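Local atomic coordinates of cyanuric acid amidohydrolase (Azorhizobium caulinodans, PDB entry 4NQ3), a protein that hydrolyses cyanuric acid, opening its s-triazine ring to give carboxybiuret, a step in the breakdown of herbicides such as atrazine. Residues A[19-24]-A[60-65]. Residues are numbered along the deposited sequence; the frame is centred on the assembly and turned at random.
Sequences GLAAAI and QMLLRG
Ile24 N donates to Leu20 O at 3.0 Å, a helical bond that places these two side chains one turn apart, both CB atoms directed at segment 60-65. Between the segments themselves no hydrogen bond forms; what joins them is apolar, and nearly all of it passes through Leu62. This leucine reaches straight across because its CG lies anti to the backbone N (chi1 -176°), and its two methyls divide the work. CD1 comes up to the backbone of Ala21, 4.0 Å from Ala21 N, and lies alongside the methyl, 4.2 Å from Ala21 CB. The other branch, CD2, meets Ile24 CD1 at 3.9 Å and, more loosely, Leu20 CD2 at 4.4 Å. Ile24 keeps CG1 beside its backbone N with CD1 extended, chi2 175°, and the Ile24 and Leu62 chains run past each other from opposite directions. Leu62 also touches Val17, in the loop just before helix 18-25. The axes of segments 19-24 and 60-65 run nearly parallel, at 18°, and come no closer than 11.2 Å; the side chains of Leu62, Leu20 and Ile24 span that gap. Both helices probably belong to the first of the enzyme's three repeating units, in which helix 51-67 forms the beta-alpha-beta crossover between parallel strands 34-41 and 75-80. Strand 34-41 is shared ground: Leu20 packs on its Ile37 and Leu63 on its Ile34. Selenomethionine Met61 turns to a different partner, Met61 of the second subunit, and Arg64 forms a salt bridge with Asp72.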
# COMPACT_ATOMS: atom_id res chain seq x y z
N GLY A 19 22.03 -2.74 21.12
CA GLY A 19 21.89 -3.80 22.08
C GLY A 19 22.93 -4.85 21.82
O GLY A 19 23.40 -5.53 22.74
N LEU A 20 23.32 -5.00 20.56
CA LEU A 20 24.35 -5.97 20.25
C LEU A 20 25.68 -5.41 20.74
O LEU A 20 26.51 -6.17 21.27
CB LEU A 20 24.39 -6.29 18.76
CG LEU A 20 25.60 -7.14 18.38
CD1 LEU A 20 25.72 -8.35 19.29
CD2 LEU A 20 25.53 -7.58 16.92
N ALA A 21 25.90 -4.10 20.58
CA ALA A 21 27.08 -3.44 21.16
C ALA A 21 27.20 -3.69 22.66
O ALA A 21 28.28 -4.01 23.15
CB ALA A 21 27.03 -1.98 20.90
N ALA A 22 26.10 -3.50 23.38
CA ALA A 22 26.10 -3.65 24.83
C ALA A 22 26.37 -5.09 25.23
O ALA A 22 27.09 -5.34 26.20
CB ALA A 22 24.79 -3.18 25.43
N ALA A 23 25.79 -6.04 24.49
CA ALA A 23 26.01 -7.44 24.82
C ALA A 23 27.47 -7.78 24.62
O ALA A 23 28.02 -8.54 25.39
CB ALA A 23 25.13 -8.34 23.98
N ILE A 24 28.12 -7.15 23.64
CA ILE A 24 29.54 -7.42 23.41
C ILE A 24 30.39 -6.76 24.47
O ILE A 24 31.31 -7.36 25.00
CB ILE A 24 30.01 -6.92 22.04
CG1 ILE A 24 29.33 -7.72 20.95
CG2 ILE A 24 31.52 -6.97 21.95
CD1 ILE A 24 29.65 -7.24 19.60
N GLN A 60 27.52 -5.02 9.73
CA GLN A 60 28.86 -5.19 9.15
C GLN A 60 29.86 -4.19 9.76
O GLN A 60 30.97 -4.59 10.16
CB GLN A 60 28.81 -5.04 7.64
CG GLN A 60 28.43 -6.26 6.85
CD GLN A 60 28.14 -5.93 5.37
OE1 GLN A 60 28.09 -4.75 4.98
NE2 GLN A 60 27.99 -6.96 4.54
N MSE A 61 29.46 -2.91 9.84
CA MSE A 61 30.27 -1.88 10.49
C MSE A 61 30.64 -2.21 11.92
O MSE A 61 31.81 -2.12 12.29
CB MSE A 61 29.55 -0.55 10.49
CG MSE A 61 29.59 0.17 9.17
SE MSE A 61 28.41 1.70 9.28
CE MSE A 61 29.65 2.84 10.28
N LEU A 62 29.67 -2.59 12.74
CA LEU A 62 29.98 -2.97 14.12
C LEU A 62 30.92 -4.19 14.19
O LEU A 62 31.89 -4.20 14.95
CB LEU A 62 28.69 -3.24 14.89
CG LEU A 62 28.81 -3.56 16.37
CD1 LEU A 62 27.49 -3.35 16.97
CD2 LEU A 62 29.13 -5.00 16.51
N LEU A 63 30.63 -5.22 13.40
CA LEU A 63 31.40 -6.44 13.47
C LEU A 63 32.79 -6.22 12.89
O LEU A 63 33.76 -6.81 13.39
CB LEU A 63 30.70 -7.59 12.75
CG LEU A 63 29.35 -8.11 13.31
CD1 LEU A 63 28.72 -9.15 12.38
CD2 LEU A 63 29.47 -8.66 14.71
N ARG A 64 32.93 -5.38 11.86
CA ARG A 64 34.29 -5.14 11.34
C ARG A 64 35.13 -4.50 12.42
O ARG A 64 36.28 -4.86 12.59
CB ARG A 64 34.29 -4.29 10.08
CG ARG A 64 33.96 -5.11 8.87
CD ARG A 64 34.28 -4.42 7.56
NE ARG A 64 33.67 -5.17 6.44
CZ ARG A 64 32.60 -4.78 5.74
NH1 ARG A 64 32.14 -5.55 4.75
NH2 ARG A 64 31.99 -3.62 6.02
N GLY A 65 34.53 -3.58 13.17
CA GLY A 65 35.18 -3.04 14.35
C GLY A 65 35.80 -4.06 15.30
O GLY A 65 36.91 -3.88 15.75